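ATP phosphoribosyltransferase (Methanobacterium thermoautotrophicum, PDB 2VD3) probably catalyses the first step of histidine biosynthesis, transferring phosphoribosyl from 5-phosphoribose 1-diphosphate to ATP with release of diphosphate, and is captured here with inhibitory histidine. Local coordinates at residues I76-S81 with E121-T126; V219-D224 with V274-I279. All coordinates share one frame; numbering follows the deposited sequence.

Interaction 1: I76-S81 with E121-T126; sequences IVERGS and EFPGIT
Glu78, on the last turn of helix 73-79, reaches across to the start of helix 123-132 and sets its carboxylate against the first backbone N-H groups there, linking two helix ends of the catalytic, periplasmic-binding-protein-like region. The tight part of the contact is this grip. Glu78 OE1 accepts from Ile125 N at 2.9 Å along an almost straight line (172°), and Glu78 OE2 accepts from Gly124 N at 2.6 Å with a more bent N-H direction (151°). Both donors arrive on the syn side, somewhat out of the carboxylate plane. The Glu78 chain leaves with CG anti to its backbone N and then bends at chi2 (70°), which turns the acid group onto the helix end. Glu78 OE1 lies in the plane of the Phe122 ring at its edge, 3.3 Å from Phe122 CB, while Pro123 CD comes within 3.2 Å of Glu78 OE2. Gly124, without a side chain, lets the acid come this close. The other side is slight: a single apolar touch, Val77 CG1 to Ile125 CG1 at 3.6 Å, made by a partly exposed valine; Ile125 also lies against strand 173-188. Beyond Glu78, Arg79 forms a salt bridge with Asp56. At the N-cap, Phe122 O accepts from both Thr126 N and Thr126 OG1. A carboxylate gripping two N-H groups at a helix N-terminus would be stabilised by the helix dipole, probably favouring its ionised form and tying the two helices together.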
loop_
_atom_site.group_PDB
_atom_site.type_symbol
_atom_site.label_atom_id
_atom_site.label_comp_id
_atom_site.label_asym_id
_atom_site.label_seq_id
_atom_site.Cartn_x
_atom_site.Cartn_y
_atom_site.Cartn_z
ATOM N N ILE A 76 -18.846 9.209 20.035
ATOM C CA ILE A 76 -20.220 9.230 20.544
ATOM C C ILE A 76 -20.565 10.611 21.100
ATOM O O ILE A 76 -21.617 11.164 20.789
ATOM C CB ILE A 76 -20.457 8.149 21.645
ATOM C CG1 ILE A 76 -20.100 6.747 21.124
ATOM C CG2 ILE A 76 -21.891 8.197 22.143
ATOM C CD1 ILE A 76 -20.128 5.656 22.171
ATOM N N VAL A 77 -19.675 11.180 21.903
ATOM C CA VAL A 77 -19.936 12.492 22.478
ATOM C C VAL A 77 -19.914 13.597 21.426
ATOM O O VAL A 77 -20.796 14.460 21.434
ATOM C CB VAL A 77 -18.994 12.814 23.657
ATOM C CG1 VAL A 77 -19.033 14.302 23.987
ATOM C CG2 VAL A 77 -19.404 12.002 24.877
ATOM N N GLU A 78 -18.929 13.555 20.521
ATOM C CA GLU A 78 -18.783 14.582 19.484
ATOM C C GLU A 78 -20.031 14.705 18.609
ATOM O O GLU A 78 -20.516 15.808 18.351
ATOM C CB GLU A 78 -17.544 14.321 18.620
ATOM C CG GLU A 78 -17.290 15.376 17.534
ATOM C CD GLU A 78 -16.845 16.733 18.086
ATOM O OE1 GLU A 78 -16.413 16.808 19.260
ATOM O OE2 GLU A 78 -16.919 17.727 17.332
ATOM N N ARG A 79 -20.545 13.563 18.165
ATOM C CA ARG A 79 -21.780 13.524 17.393
ATOM C C ARG A 79 -23.006 13.872 18.208
ATOM O O ARG A 79 -24.028 14.267 17.648
ATOM C CB ARG A 79 -21.986 12.131 16.817
ATOM C CG ARG A 79 -21.040 11.787 15.720
ATOM C CD ARG A 79 -21.541 12.324 14.410
ATOM N NE ARG A 79 -21.037 11.482 13.341
ATOM C CZ ARG A 79 -21.578 11.364 12.138
ATOM N NH1 ARG A 79 -21.003 10.560 11.249
ATOM N NH2 ARG A 79 -22.676 12.041 11.821
ATOM N N GLY A 80 -22.921 13.697 19.522
ATOM C CA GLY A 80 -24.080 13.884 20.385
ATOM C C GLY A 80 -25.233 12.957 20.032
ATOM O O GLY A 80 -26.385 13.280 20.289
ATOM N N SER A 81 -24.905 11.795 19.463
ATOM C CA SER A 81 -25.895 10.824 18.986
ATOM C C SER A 81 -26.738 10.262 20.120
ATOM O O SER A 81 -26.252 10.117 21.248
ATOM C CB SER A 81 -25.183 9.671 18.271
ATOM O OG SER A 81 -24.461 10.140 17.137
ATOM N N GLU A 121 -9.806 18.540 16.242
ATOM C CA GLU A 121 -10.555 17.647 15.374
ATOM C C GLU A 121 -11.926 17.422 15.987
ATOM O O GLU A 121 -12.784 16.795 15.373
ATOM C CB GLU A 121 -9.814 16.334 15.161
ATOM C CG GLU A 121 -8.484 16.516 14.463
ATOM C CD GLU A 121 -7.849 15.205 14.085
ATOM O OE1 GLU A 121 -6.713 14.960 14.533
ATOM O OE2 GLU A 121 -8.486 14.417 13.354
ATOM N N PHE A 122 -12.126 17.978 17.186
ATOM C CA PHE A 122 -13.357 17.784 17.959
ATOM C C PHE A 122 -14.005 19.113 18.356
ATOM O O PHE A 122 -14.053 19.445 19.540
ATOM C CB PHE A 122 -13.075 16.927 19.203
ATOM C CG PHE A 122 -12.571 15.552 18.882
ATOM C CD1 PHE A 122 -11.207 15.323 18.691
ATOM C CD2 PHE A 122 -13.458 14.491 18.751
ATOM C CE1 PHE A 122 -10.738 14.059 18.370
ATOM C CE2 PHE A 122 -13.004 13.219 18.441
ATOM C CZ PHE A 122 -11.639 13.001 18.243
ATOM N N PRO A 123 -14.534 19.861 17.364
ATOM C CA PRO A 123 -15.111 21.176 17.638
ATOM C C PRO A 123 -16.304 21.131 18.587
ATOM O O PRO A 123 -16.466 22.041 19.394
ATOM C CB PRO A 123 -15.532 21.675 16.252
ATOM C CG PRO A 123 -15.674 20.438 15.431
ATOM C CD PRO A 123 -14.628 19.512 15.931
ATOM N N GLY A 124 -17.116 20.081 18.508
ATOM C CA GLY A 124 -18.272 19.936 19.395
ATOM C C GLY A 124 -17.883 19.867 20.859
ATOM O O GLY A 124 -18.324 20.679 21.675
ATOM N N ILE A 125 -17.048 18.888 21.184
ATOM C CA ILE A 125 -16.509 18.730 22.532
ATOM C C ILE A 125 -15.759 19.992 22.955
ATOM O O ILE A 125 -15.886 20.431 24.096
ATOM C CB ILE A 125 -15.581 17.481 22.626
ATOM C CG1 ILE A 125 -16.404 16.194 22.483
ATOM C CG2 ILE A 125 -14.758 17.483 23.923
ATOM C CD1 ILE A 125 -15.591 14.941 22.103
ATOM N N THR A 126 -14.999 20.581 22.032
ATOM C CA THR A 126 -14.185 21.747 22.358
ATOM C C THR A 126 -15.032 23.007 22.600
ATOM O O THR A 126 -14.792 23.716 23.579
ATOM C CB THR A 126 -13.019 21.989 21.337
ATOM O OG1 THR A 126 -12.246 20.788 21.179
ATOM C CG2 THR A 126 -12.087 23.099 21.824
#

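Interaction 2: V219-D224 with V274-I279; sequences VMLNID and VGARDI. With HIS (histidine), chain C.
Asn222 and Asp278 cross obliquely, their amide and carboxylate planes 74° apart, and Asn222 ND2 gives a hydrogen bond to Asp278 OD2 at 2.9 Å. The acceptor lies close to the amide plane, but the donor meets OD2 on its anti side. Asn222 CG is anti to its carbonyl carbon (chi1 -68°), which presents the amide to the bound histidine: Asn222 ND2 also donates to the ligand OXT at 2.7 Å, and Asn222 OD1 accepts from the ligand N at 3.1 Å. The imidazole NE2 donates to Asp278 O at 3.0 Å. In the backbone, Asn222 and Arg277 form an antiparallel hydrogen-bonded pair, joining inner strand 216-224 of the GlnB-like C-terminal domain's four-stranded sheet to the segment leading into edge strand 279-283. Asp224 and Arg277 hold their carboxylate and guanidinium planes only 22° apart, yet their salt bridge, Asp224 OD2 to Arg277 NH1, is long at 3.9 Å. Leu221 CD2 packs on Ala276 CB, and Ile223 CD1 lies 3.3 Å from Gly275 C, in a Schellman motif. Asp278 OD2 has a second partner, Thr239 of the third subunit, which also binds the histidine through its backbone N. One amide thus reads both the amino and carboxylate ends of the inhibitor, in a site completed by a neighbouring chain.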
loop_
_atom_site.group_PDB
_atom_site.type_symbol
_atom_site.label_atom_id
_atom_site.label_comp_id
_atom_site.label_asym_id
_atom_site.label_seq_id
_atom_site.Cartn_x
_atom_site.Cartn_y
_atom_site.Cartn_z
ATOM N N VAL A 219 -3.883 -20.345 37.351
ATOM C CA VAL A 219 -2.560 -20.807 37.756
ATOM C C VAL A 219 -2.618 -22.203 38.383
ATOM O O VAL A 219 -3.388 -22.437 39.309
ATOM C CB VAL A 219 -1.870 -19.785 38.698
ATOM C CG1 VAL A 219 -0.538 -20.320 39.235
ATOM C CG2 VAL A 219 -1.653 -18.477 37.962
ATOM N N MET A 220 -1.802 -23.116 37.852
ATOM C CA MET A 220 -1.738 -24.507 38.318
ATOM C C MET A 220 -0.323 -24.859 38.772
ATOM O O MET A 220 0.656 -24.397 38.184
ATOM C CB MET A 220 -2.138 -25.482 37.204
ATOM C CG MET A 220 -3.503 -25.261 36.604
ATOM S SD MET A 220 -3.695 -26.072 35.006
ATOM C CE MET A 220 -4.164 -27.736 35.460
ATOM N N LEU A 221 -0.229 -25.693 39.807
ATOM C CA LEU A 221 1.064 -26.112 40.361
ATOM C C LEU A 221 0.997 -27.479 41.032
ATOM O O LEU A 221 -0.063 -27.903 41.499
ATOM C CB LEU A 221 1.601 -25.071 41.354
ATOM C CG LEU A 221 0.769 -24.661 42.579
ATOM C CD1 LEU A 221 0.786 -25.702 43.706
ATOM C CD2 LEU A 221 1.292 -23.347 43.104
ATOM N N ASN A 222 2.142 -28.154 41.072
ATOM C CA ASN A 222 2.302 -29.378 41.838
ATOM C C ASN A 222 2.989 -29.074 43.171
ATOM O O ASN A 222 4.059 -28.465 43.199
ATOM C CB ASN A 222 3.109 -30.405 41.041
ATOM C CG ASN A 222 2.363 -30.923 39.824
ATOM O OD1 ASN A 222 1.142 -31.094 39.848
ATOM N ND2 ASN A 222 3.104 -31.195 38.753
ATOM N N ILE A 223 2.361 -29.486 44.270
ATOM C CA ILE A 223 2.923 -29.276 45.603
ATOM C C ILE A 223 2.911 -30.565 46.413
ATOM O O ILE A 223 1.970 -31.356 46.321
ATOM C CB ILE A 223 2.200 -28.121 46.375
ATOM C CG1 ILE A 223 2.959 -27.728 47.644
ATOM C CG2 ILE A 223 0.778 -28.488 46.736
ATOM C CD1 ILE A 223 4.235 -26.971 47.405
ATOM N N ASP A 224 3.970 -30.780 47.189
ATOM C CA ASP A 224 3.993 -31.860 48.164
ATOM C C ASP A 224 3.024 -31.493 49.286
ATOM O O ASP A 224 2.997 -30.343 49.743
ATOM C CB ASP A 224 5.414 -32.101 48.689
ATOM C CG ASP A 224 6.396 -32.463 47.576
ATOM O OD1 ASP A 224 6.700 -33.666 47.416
ATOM O OD2 ASP A 224 6.849 -31.549 46.848
ATOM N N VAL A 274 8.076 -22.093 48.782
ATOM C CA VAL A 274 7.285 -23.010 49.608
ATOM C C VAL A 274 7.337 -24.464 49.097
ATOM O O VAL A 274 6.889 -25.392 49.776
ATOM C CB VAL A 274 5.832 -22.468 49.814
ATOM C CG1 VAL A 274 4.778 -23.582 49.862
ATOM C CG2 VAL A 274 5.774 -21.605 51.070
ATOM N N GLY A 275 7.921 -24.659 47.919
ATOM C CA GLY A 275 8.092 -26.000 47.362
ATOM C C GLY A 275 7.204 -26.287 46.166
ATOM O O GLY A 275 7.115 -27.428 45.709
ATOM N N ALA A 276 6.542 -25.253 45.658
ATOM C CA ALA A 276 5.745 -25.384 44.448
ATOM C C ALA A 276 6.648 -25.602 43.247
ATOM O O ALA A 276 7.685 -24.947 43.108
ATOM C CB ALA A 276 4.884 -24.165 44.244
ATOM N N ARG A 277 6.269 -26.553 42.402
ATOM C CA ARG A 277 6.941 -26.746 41.117
ATOM C C ARG A 277 5.932 -26.847 39.976
ATOM O O ARG A 277 4.722 -26.946 40.215
ATOM C CB ARG A 277 7.910 -27.943 41.152
ATOM C CG ARG A 277 7.374 -29.239 41.747
ATOM C CD ARG A 277 8.536 -30.109 42.225
ATOM N NE ARG A 277 8.116 -31.215 43.092
ATOM C CZ ARG A 277 8.130 -32.501 42.741
ATOM N NH1 ARG A 277 7.731 -33.433 43.606
ATOM N NH2 ARG A 277 8.546 -32.863 41.530
ATOM N N ASP A 278 6.446 -26.796 38.745
ATOM C CA ASP A 278 5.658 -26.962 37.513
ATOM C C ASP A 278 4.506 -25.969 37.422
ATOM O O ASP A 278 3.359 -26.339 37.143
ATOM C CB ASP A 278 5.143 -28.401 37.394
ATOM C CG ASP A 278 6.169 -29.423 37.838
ATOM O OD1 ASP A 278 7.326 -29.330 37.386
ATOM O OD2 ASP A 278 5.816 -30.311 38.640
ATOM N N ILE A 279 4.822 -24.702 37.661
ATOM C CA ILE A 279 3.805 -23.663 37.680
ATOM C C ILE A 279 3.340 -23.318 36.266
ATOM O O ILE A 279 4.133 -22.906 35.415
ATOM C CB ILE A 279 4.270 -22.401 38.428
ATOM C CG1 ILE A 279 4.826 -22.777 39.810
ATOM C CG2 ILE A 279 3.108 -21.416 38.560
ATOM C CD1 ILE A 279 5.615 -21.661 40.480
HETATM N N HIS C . 0.166 -32.843 37.444
HETATM C CA HIS C . 0.355 -32.595 35.975
HETATM C C HIS C . 1.831 -32.591 35.598
HETATM O O HIS C . 2.176 -32.625 34.418
HETATM C CB HIS C . -0.288 -31.268 35.559
HETATM C CG HIS C . 0.183 -30.090 36.356
HETATM N ND1 HIS C . -0.647 -29.382 37.200
HETATM C CD2 HIS C . 1.397 -29.497 36.438
HETATM C CE1 HIS C . 0.038 -28.404 37.768
HETATM N NE2 HIS C . 1.282 -28.455 37.325
HETATM O OXT HIS C . 2.716 -32.548 36.463
#

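In the fold
Both segments of interaction 1 precede those of interaction 2 in the sequence, and the chain's centre lies between the two contacts, whose own centres are 53 Å apart and nearest atoms about 34 Å apart. They share no helix or sheet. Interaction 1 joins helices 73-79 and 123-132 within the catalytic ATP phosphoribosyltransferase region, whereas interaction 2 belongs to the C-terminal HisG domain, where strand 216-224 sits between strands 252-260 and 279-283 of a four-stranded antiparallel sheet that continues into the third subunit. Within this chain the histidine site is far from interaction 1, so an effect of the inhibitor on it, if any, would probably pass through domain or subunit arrangement.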